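Local coordinates for protein aminoglycoside 6-adenylyltransferase (Bacillus subtilis, PDB 2PBE) that adenylates streptomycin and streptidine on the O-6 position using ATP or GTP, and thereby mediates bacterial resistance to streptomycin, at residues A[190-195]-A[246-251]; A[226-231]-A[252-257]; A[232-235]-A[239-242]. One frame throughout, in Å; residues are numbered along the deposited sequence.

All three interactions share helix 238-263, which meets the earlier part of the chain at successive points. From the N terminus, helix 177-204 supplies 190-195, and interaction 1 joins it to 246-251, closing a loop of 50 residues that includes helix 223-230. Interaction 2 starts within that loop at 226-231 and ends beyond it at 252-257, so interactions 1 and 2 cross; their centres are about 5 Å apart. Interaction 3, between 232-235 and 239-242, spans three residues and falls inside both larger loops. Thr232, at the start of the 232-235 segment, packs on Leu192, Thr247, Cys248 and Leu251 of interaction 1. Helix 238-263 thus ties helices 177-204 and 223-230, and the loop after the latter, to one another.

Interaction 1: A[190-195]-A[246-251]; sequences PNLLRM and FTCYAL
Leu192 and Cys248 mark the closest backbone approach, their CA atoms 6.9 Å apart, where helix 177-204 packs against helix 238-263 in the helical bundle of this adenylyltransferase. Both segments are helical throughout; the first is kinked at Pro190, whose N makes no bond to the preceding turn. No hydrogen bond links the two segments; the 142 Å² buried between them comes mainly from apolar side chains, Leu192 against Cys248 and Leu251. Leu192 carries it from one side. With CG anti to the backbone N (chi1 160°), its forked end reaches across to two residues one turn apart, Cys248 and Leu251. The CD2 branch meets Cys248, at 4.2 Å from the CA atom and 4.3 Å from SG, touching backbone and thiol together. Leu251 offers mainly its CB, because its CG turns aside beside its own backbone N (chi1 -74°), where its CD1 packs on Thr232 in the loop after helix 223-230. Met195, a turn after Leu192, leads its side chain to Phe252, Tyr255 and Val259, extending the same helix pair. The shortest approach between the two segments is Leu192 CD1 to Leu251 CB, 3.7 Å.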
loop_
_atom_site.group_PDB
_atom_site.type_symbol
_atom_site.label_atom_id
_atom_site.label_comp_id
_atom_site.label_asym_id
_atom_site.label_seq_id
_atom_site.Cartn_x
_atom_site.Cartn_y
_atom_site.Cartn_z
ATOM N N PRO A 190 11.130 0.092 -6.403
ATOM C CA PRO A 190 9.869 -0.549 -6.013
ATOM C C PRO A 190 10.055 -1.724 -5.050
ATOM O O PRO A 190 9.162 -2.022 -4.249
ATOM C CB PRO A 190 9.257 -0.958 -7.355
ATOM C CG PRO A 190 9.697 0.163 -8.253
ATOM C CD PRO A 190 11.153 0.336 -7.864
ATOM N N ASN A 191 11.203 -2.390 -5.109
ATOM C CA ASN A 191 11.422 -3.508 -4.188
ATOM C C ASN A 191 11.831 -2.977 -2.813
ATOM O O ASN A 191 11.510 -3.570 -1.797
ATOM C CB ASN A 191 12.455 -4.498 -4.733
ATOM C CG ASN A 191 11.824 -5.538 -5.655
ATOM O OD1 ASN A 191 11.766 -5.366 -6.870
ATOM N ND2 ASN A 191 11.325 -6.615 -5.069
ATOM N N LEU A 192 12.519 -1.844 -2.783
ATOM C CA LEU A 192 12.895 -1.229 -1.522
ATOM C C LEU A 192 11.576 -0.909 -0.799
ATOM O O LEU A 192 11.437 -1.133 0.408
ATOM C CB LEU A 192 13.682 0.058 -1.779
ATOM C CG LEU A 192 13.758 1.063 -0.625
ATOM C CD1 LEU A 192 14.415 0.413 0.608
ATOM C CD2 LEU A 192 14.558 2.287 -1.073
ATOM N N LEU A 193 10.606 -0.413 -1.566
ATOM C CA LEU A 193 9.295 -0.077 -1.036
ATOM C C LEU A 193 8.560 -1.280 -0.467
ATOM O O LEU A 193 7.901 -1.176 0.568
ATOM C CB LEU A 193 8.444 0.549 -2.124
ATOM C CG LEU A 193 8.494 2.046 -2.371
ATOM C CD1 LEU A 193 7.440 2.373 -3.401
ATOM C CD2 LEU A 193 8.212 2.807 -1.084
ATOM N N ARG A 194 8.648 -2.415 -1.159
ATOM C CA ARG A 194 7.998 -3.639 -0.699
ATOM C C ARG A 194 8.637 -4.027 0.607
ATOM O O ARG A 194 7.949 -4.399 1.546
ATOM C CB ARG A 194 8.197 -4.780 -1.697
ATOM C CG ARG A 194 7.503 -6.072 -1.306
ATOM C CD ARG A 194 7.729 -7.139 -2.349
ATOM N NE ARG A 194 7.291 -6.720 -3.684
ATOM C CZ ARG A 194 6.032 -6.787 -4.100
ATOM N NH1 ARG A 194 5.070 -7.264 -3.294
ATOM N NH2 ARG A 194 5.740 -6.368 -5.323
HETATM N N MSE A 195 9.962 -3.946 0.650
HETATM C CA MSE A 195 10.716 -4.278 1.858
HETATM C C MSE A 195 10.270 -3.380 3.011
HETATM O O MSE A 195 10.126 -3.836 4.152
HETATM C CB MSE A 195 12.224 -4.093 1.609
HETATM C CG MSE A 195 13.106 -4.672 2.710
HETATM SE SE MSE A 195 12.664 -6.526 3.172
HETATM C CE MSE A 195 13.480 -7.465 1.643
ATOM N N PHE A 246 23.061 4.105 -4.471
ATOM C CA PHE A 246 23.681 3.766 -3.203
ATOM C C PHE A 246 22.729 4.054 -2.058
ATOM O O PHE A 246 22.757 3.358 -1.046
ATOM C CB PHE A 246 24.987 4.524 -3.000
ATOM C CG PHE A 246 26.070 4.146 -3.977
ATOM C CD1 PHE A 246 26.157 2.839 -4.508
ATOM C CD2 PHE A 246 27.050 5.086 -4.330
ATOM C CE1 PHE A 246 27.222 2.480 -5.390
ATOM C CE2 PHE A 246 28.119 4.751 -5.204
ATOM C CZ PHE A 246 28.204 3.443 -5.735
ATOM N N THR A 247 21.893 5.072 -2.226
ATOM C CA THR A 247 20.922 5.431 -1.195
ATOM C C THR A 247 19.922 4.275 -1.039
ATOM O O THR A 247 19.575 3.915 0.079
ATOM C CB THR A 247 20.227 6.781 -1.541
ATOM O OG1 THR A 247 21.205 7.827 -1.485
ATOM C CG2 THR A 247 19.083 7.106 -0.557
ATOM N N CYS A 248 19.482 3.695 -2.152
ATOM C CA CYS A 248 18.577 2.552 -2.114
ATOM C C CYS A 248 19.290 1.392 -1.414
ATOM O O CYS A 248 18.679 0.628 -0.667
ATOM C CB CYS A 248 18.184 2.136 -3.523
ATOM S SG CYS A 248 17.171 3.374 -4.376
ATOM N N TYR A 249 20.590 1.266 -1.661
ATOM C CA TYR A 249 21.404 0.223 -1.033
ATOM C C TYR A 249 21.318 0.340 0.478
ATOM O O TYR A 249 20.941 -0.608 1.177
ATOM C CB TYR A 249 22.886 0.360 -1.442
ATOM C CG TYR A 249 23.250 -0.293 -2.756
ATOM C CD1 TYR A 249 22.252 -0.576 -3.727
ATOM C CD2 TYR A 249 24.593 -0.644 -3.048
ATOM C CE1 TYR A 249 22.574 -1.190 -4.946
ATOM C CE2 TYR A 249 24.937 -1.278 -4.287
ATOM C CZ TYR A 249 23.912 -1.546 -5.230
ATOM O OH TYR A 249 24.198 -2.167 -6.430
ATOM N N ALA A 250 21.676 1.529 0.959
ATOM C CA ALA A 250 21.676 1.835 2.380
ATOM C C ALA A 250 20.331 1.526 3.012
ATOM O O ALA A 250 20.257 0.891 4.059
ATOM C CB ALA A 250 22.023 3.294 2.575
ATOM N N LEU A 251 19.255 1.966 2.362
ATOM C CA LEU A 251 17.926 1.734 2.891
ATOM C C LEU A 251 17.468 0.291 2.792
ATOM O O LEU A 251 16.720 -0.176 3.646
ATOM C CB LEU A 251 16.926 2.643 2.200
ATOM C CG LEU A 251 17.027 4.095 2.667
ATOM C CD1 LEU A 251 16.165 4.987 1.809
ATOM C CD2 LEU A 251 16.597 4.192 4.138
#

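Interaction 2: A[226-231]-A[252-257]; sequences WEELMS and FRKYSK
The Glu228 carboxylate meets the Tyr255 ring at its hydroxyl edge, OE1 lying near the ring plane while the carboxylate and ring planes stand 70° apart. One face of the ring carries the side chain of the preceding residue, with Lys254 CG 4.2 Å above the plane and over its centre; the ring also meets that of His199, the planes at about 55°. The phenol donates from Tyr255 OH to Glu228 OE1 at 2.6 Å. Glu228 OE2 receives Lys254 NZ at 3.1 Å, a hydrogen bond that is part of a salt bridge. Each oxygen uses its syn lone pair, so one carboxylate is gripped by two donors from consecutive residues, which should fix its rotation. Lys254 gets there by a fully extended chain whose CG lies anti to the backbone N (chi1 -175°), crossing Glu228 at about a right angle. The paired charge of Lys254 and the phenol would be expected to favour an ionised Glu228. Helix 223-230 is thus bound to the second half of helix 238-263, while Met196 of helix 177-204 touches both Glu228 and Tyr255, placing the polar bridge beside the apolar meeting of all three helices.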
loop_
_atom_site.group_PDB
_atom_site.type_symbol
_atom_site.label_atom_id
_atom_site.label_comp_id
_atom_site.label_asym_id
_atom_site.label_seq_id
_atom_site.Cartn_x
_atom_site.Cartn_y
_atom_site.Cartn_z
ATOM N N TRP A 226 9.241 8.560 4.738
ATOM C CA TRP A 226 8.937 9.151 3.438
ATOM C C TRP A 226 10.080 10.040 3.003
ATOM O O TRP A 226 10.324 10.223 1.813
ATOM C CB TRP A 226 7.658 9.983 3.476
ATOM C CG TRP A 226 7.044 10.137 2.111
ATOM C CD1 TRP A 226 6.550 9.125 1.302
ATOM C CD2 TRP A 226 6.815 11.358 1.404
ATOM N NE1 TRP A 226 6.018 9.647 0.142
ATOM C CE2 TRP A 226 6.164 11.010 0.167
ATOM C CE3 TRP A 226 7.086 12.717 1.680
ATOM C CZ2 TRP A 226 5.776 11.981 -0.790
ATOM C CZ3 TRP A 226 6.693 13.704 0.713
ATOM C CH2 TRP A 226 6.042 13.316 -0.507
ATOM N N GLU A 227 10.762 10.624 3.971
ATOM C CA GLU A 227 11.885 11.473 3.644
ATOM C C GLU A 227 13.025 10.600 3.139
ATOM O O GLU A 227 13.774 11.002 2.251
ATOM C CB GLU A 227 12.335 12.270 4.864
ATOM C CG GLU A 227 11.511 13.528 5.082
ATOM C CD GLU A 227 12.077 14.399 6.175
ATOM O OE1 GLU A 227 13.302 14.311 6.431
ATOM O OE2 GLU A 227 11.293 15.176 6.765
ATOM N N GLU A 228 13.164 9.406 3.718
ATOM C CA GLU A 228 14.217 8.494 3.304
ATOM C C GLU A 228 13.928 8.050 1.885
ATOM O O GLU A 228 14.822 7.983 1.046
ATOM C CB GLU A 228 14.274 7.259 4.205
ATOM C CG GLU A 228 14.527 7.533 5.660
ATOM C CD GLU A 228 14.433 6.267 6.496
ATOM O OE1 GLU A 228 13.550 5.433 6.191
ATOM O OE2 GLU A 228 15.227 6.110 7.461
ATOM N N LEU A 229 12.665 7.751 1.608
ATOM C CA LEU A 229 12.304 7.316 0.275
ATOM C C LEU A 229 12.483 8.488 -0.671
ATOM O O LEU A 229 12.931 8.315 -1.799
ATOM C CB LEU A 229 10.864 6.831 0.233
ATOM C CG LEU A 229 10.450 6.399 -1.167
ATOM C CD1 LEU A 229 11.242 5.166 -1.637
ATOM C CD2 LEU A 229 8.977 6.109 -1.155
HETATM N N MSE A 230 12.142 9.680 -0.199
HETATM C CA MSE A 230 12.297 10.866 -1.024
HETATM C C MSE A 230 13.767 11.052 -1.366
HETATM O O MSE A 230 14.109 11.451 -2.478
HETATM C CB MSE A 230 11.777 12.133 -0.318
HETATM C CG MSE A 230 10.261 12.339 -0.409
HETATM SE SE MSE A 230 9.490 12.035 -2.199
HETATM C CE MSE A 230 8.798 10.230 -1.973
ATOM N N SER A 231 14.649 10.744 -0.420
ATOM C CA SER A 231 16.074 10.920 -0.652
ATOM C C SER A 231 16.629 9.974 -1.696
ATOM O O SER A 231 17.785 10.114 -2.088
ATOM C CB SER A 231 16.868 10.788 0.653
ATOM O OG SER A 231 16.827 9.476 1.155
ATOM N N PHE A 252 17.916 -0.421 1.763
ATOM C CA PHE A 252 17.490 -1.807 1.618
ATOM C C PHE A 252 18.121 -2.686 2.670
ATOM O O PHE A 252 17.499 -3.636 3.134
ATOM C CB PHE A 252 17.843 -2.379 0.238
ATOM C CG PHE A 252 17.000 -3.562 -0.134
ATOM C CD1 PHE A 252 15.653 -3.376 -0.474
ATOM C CD2 PHE A 252 17.527 -4.866 -0.114
ATOM C CE1 PHE A 252 14.811 -4.487 -0.802
ATOM C CE2 PHE A 252 16.703 -6.007 -0.439
ATOM C CZ PHE A 252 15.338 -5.808 -0.784
ATOM N N ARG A 253 19.364 -2.381 3.028
ATOM C CA ARG A 253 20.059 -3.161 4.044
ATOM C C ARG A 253 19.262 -2.985 5.320
ATOM O O ARG A 253 18.861 -3.949 5.960
ATOM C CB ARG A 253 21.491 -2.646 4.263
ATOM C CG ARG A 253 22.414 -2.885 3.084
ATOM C CD ARG A 253 23.783 -2.209 3.258
ATOM N NE ARG A 253 24.572 -2.330 2.032
ATOM C CZ ARG A 253 25.052 -1.301 1.331
ATOM N NH1 ARG A 253 24.836 -0.057 1.729
ATOM N NH2 ARG A 253 25.756 -1.521 0.220
ATOM N N LYS A 254 19.041 -1.721 5.657
ATOM C CA LYS A 254 18.312 -1.342 6.847
ATOM C C LYS A 254 17.008 -2.134 7.016
ATOM O O LYS A 254 16.834 -2.854 8.001
ATOM C CB LYS A 254 18.020 0.159 6.804
ATOM C CG LYS A 254 17.358 0.687 8.068
ATOM C CD LYS A 254 17.327 2.207 8.122
ATOM C CE LYS A 254 16.537 2.659 9.342
ATOM N NZ LYS A 254 16.448 4.129 9.485
ATOM N N TYR A 255 16.108 -2.040 6.042
ATOM C CA TYR A 255 14.826 -2.733 6.153
ATOM C C TYR A 255 14.816 -4.236 5.978
ATOM O O TYR A 255 13.986 -4.917 6.590
ATOM C CB TYR A 255 13.820 -2.045 5.236
ATOM C CG TYR A 255 13.570 -0.650 5.766
ATOM C CD1 TYR A 255 12.914 -0.455 7.019
ATOM C CD2 TYR A 255 14.111 0.492 5.115
ATOM C CE1 TYR A 255 12.823 0.839 7.619
ATOM C CE2 TYR A 255 14.025 1.798 5.705
ATOM C CZ TYR A 255 13.383 1.961 6.962
ATOM O OH TYR A 255 13.337 3.207 7.575
ATOM N N SER A 256 15.715 -4.764 5.154
ATOM C CA SER A 256 15.768 -6.212 4.962
ATOM C C SER A 256 16.385 -6.819 6.216
ATOM O O SER A 256 16.024 -7.927 6.613
ATOM C CB SER A 256 16.582 -6.586 3.722
ATOM O OG SER A 256 17.908 -6.107 3.829
ATOM N N LYS A 257 17.316 -6.090 6.838
ATOM C CA LYS A 257 17.934 -6.554 8.079
ATOM C C LYS A 257 16.863 -6.538 9.166
ATOM O O LYS A 257 16.711 -7.486 9.929
ATOM C CB LYS A 257 19.103 -5.651 8.483
ATOM C CG LYS A 257 20.360 -5.942 7.689
ATOM C CD LYS A 257 21.493 -4.974 7.977
ATOM C CE LYS A 257 22.698 -5.283 7.078
ATOM N NZ LYS A 257 23.821 -4.328 7.271
#

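Interaction 3: A[232-235]-A[239-242]; sequences TYSV and QEMW
Glu240 loses the most surface here, 74 Å², to Val235 and Ser234, which lose 41 and 33 Å². The contact joins the loop leaving helix 223-230 to the first turn of helix 238-263, so the chain turns back on itself over a few residues. Ser234 and Glu240 have the nearest CA atoms, 5.9 Å apart, and the extended backbone of Ser234 and Val235 brings both alongside the helix. No hydrogen bond passes directly between the two segments.

Val235 meets the aliphatic part of Glu240. Their side chains lie side by side and point the same way, with Val235 CG2 3.7 Å from Glu240 CG and 3.6 Å from Glu240 OE1. The Val235 carbonyl oxygen lies against CB and CG of the same glutamate. The glutamate is bent rather than extended: CG sits anti to the carbonyl carbon, and a further turn at chi2 (-59°) folds the carboxylate back along the loop. This brings Glu240 OE1 within 3.7 Å of Ser234 CB. The methylene of Ser234 also rests 3.8 Å from Glu240 O, thus touching the glutamate at its backbone as well as at its acid.

The polar ends are satisfied one turn further along the helix. Glu240 OE1 forms a salt bridge with Lys243 NZ, and Ser234 OG is hydrogen-bonded to Ser244 OG, a bond that ties the loop to the helix directly. The contact itself is therefore carbon against carbon and carbon against oxygen. Its chemistry implies that the loop is held by van der Waals fit together with the Ser234-Ser244 bond, while the charge of Glu240 would be expected to be balanced by Lys243 and, lying near the helix N terminus, is probably favoured by the helix dipole too.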
loop_
_atom_site.group_PDB
_atom_site.type_symbol
_atom_site.label_atom_id
_atom_site.label_comp_id
_atom_site.label_asym_id
_atom_site.label_seq_id
_atom_site.Cartn_x
_atom_site.Cartn_y
_atom_site.Cartn_z
ATOM N N THR A 232 15.820 9.019 -2.152
ATOM C CA THR A 232 16.299 8.099 -3.184
ATOM C C THR A 232 16.084 8.727 -4.544
ATOM O O THR A 232 16.396 8.130 -5.567
ATOM C CB THR A 232 15.558 6.778 -3.178
ATOM O OG1 THR A 232 14.228 6.983 -3.667
ATOM C CG2 THR A 232 15.527 6.207 -1.778
ATOM N N TYR A 233 15.509 9.917 -4.560
ATOM C CA TYR A 233 15.279 10.625 -5.806
ATOM C C TYR A 233 16.322 11.713 -5.853
ATOM O O TYR A 233 16.549 12.374 -4.855
ATOM C CB TYR A 233 13.883 11.235 -5.782
ATOM C CG TYR A 233 12.799 10.210 -5.966
ATOM C CD1 TYR A 233 12.455 9.765 -7.256
ATOM C CD2 TYR A 233 12.109 9.661 -4.853
ATOM C CE1 TYR A 233 11.440 8.790 -7.455
ATOM C CE2 TYR A 233 11.085 8.676 -5.035
ATOM C CZ TYR A 233 10.761 8.245 -6.349
ATOM O OH TYR A 233 9.808 7.266 -6.569
ATOM N N SER A 234 16.989 11.883 -6.981
ATOM C CA SER A 234 17.981 12.952 -7.093
ATOM C C SER A 234 17.943 13.480 -8.524
ATOM O O SER A 234 17.615 12.743 -9.466
ATOM C CB SER A 234 19.392 12.443 -6.779
ATOM O OG SER A 234 19.442 11.768 -5.526
ATOM N N VAL A 235 18.289 14.755 -8.673
ATOM C CA VAL A 235 18.321 15.427 -9.981
ATOM C C VAL A 235 19.129 14.636 -11.038
ATOM O O VAL A 235 19.871 13.728 -10.688
ATOM C CB VAL A 235 18.895 16.866 -9.822
ATOM C CG1 VAL A 235 18.046 17.660 -8.838
ATOM C CG2 VAL A 235 20.331 16.803 -9.346
ATOM N N GLN A 239 26.481 11.077 -11.784
ATOM C CA GLN A 239 26.887 10.952 -10.385
ATOM C C GLN A 239 25.684 10.973 -9.462
ATOM O O GLN A 239 25.687 10.322 -8.425
ATOM C CB GLN A 239 27.863 12.062 -9.988
ATOM C CG GLN A 239 29.061 12.201 -10.916
ATOM C CD GLN A 239 29.667 10.874 -11.336
ATOM O OE1 GLN A 239 30.088 10.075 -10.500
ATOM N NE2 GLN A 239 29.725 10.642 -12.644
ATOM N N GLU A 240 24.660 11.722 -9.837
ATOM C CA GLU A 240 23.439 11.820 -9.037
ATOM C C GLU A 240 22.758 10.477 -9.002
ATOM O O GLU A 240 22.118 10.104 -8.022
ATOM C CB GLU A 240 22.495 12.845 -9.647
ATOM C CG GLU A 240 23.010 14.264 -9.587
ATOM C CD GLU A 240 23.264 14.723 -8.161
ATOM O OE1 GLU A 240 22.346 14.577 -7.329
ATOM O OE2 GLU A 240 24.373 15.231 -7.880
HETATM N N MSE A 241 22.903 9.759 -10.098
HETATM C CA MSE A 241 22.318 8.440 -10.215
HETATM C C MSE A 241 23.012 7.445 -9.304
HETATM O O MSE A 241 22.339 6.639 -8.660
HETATM C CB MSE A 241 22.393 7.967 -11.661
HETATM C CG MSE A 241 21.183 8.366 -12.485
HETATM SE SE MSE A 241 19.520 7.626 -11.733
HETATM C CE MSE A 241 19.632 5.813 -12.431
ATOM N N TRP A 242 24.336 7.493 -9.256
ATOM C CA TRP A 242 25.088 6.590 -8.398
ATOM C C TRP A 242 24.624 6.828 -6.969
ATOM O O TRP A 242 24.481 5.889 -6.184
ATOM C CB TRP A 242 26.593 6.860 -8.499
ATOM C CG TRP A 242 27.280 6.258 -9.696
ATOM C CD1 TRP A 242 27.781 6.933 -10.786
ATOM C CD2 TRP A 242 27.577 4.879 -9.911
ATOM N NE1 TRP A 242 28.374 6.061 -11.664
ATOM C CE2 TRP A 242 28.272 4.789 -11.167
ATOM C CE3 TRP A 242 27.333 3.697 -9.175
ATOM C CZ2 TRP A 242 28.727 3.560 -11.707
ATOM C CZ3 TRP A 242 27.786 2.458 -9.707
ATOM C CH2 TRP A 242 28.481 2.409 -10.977
#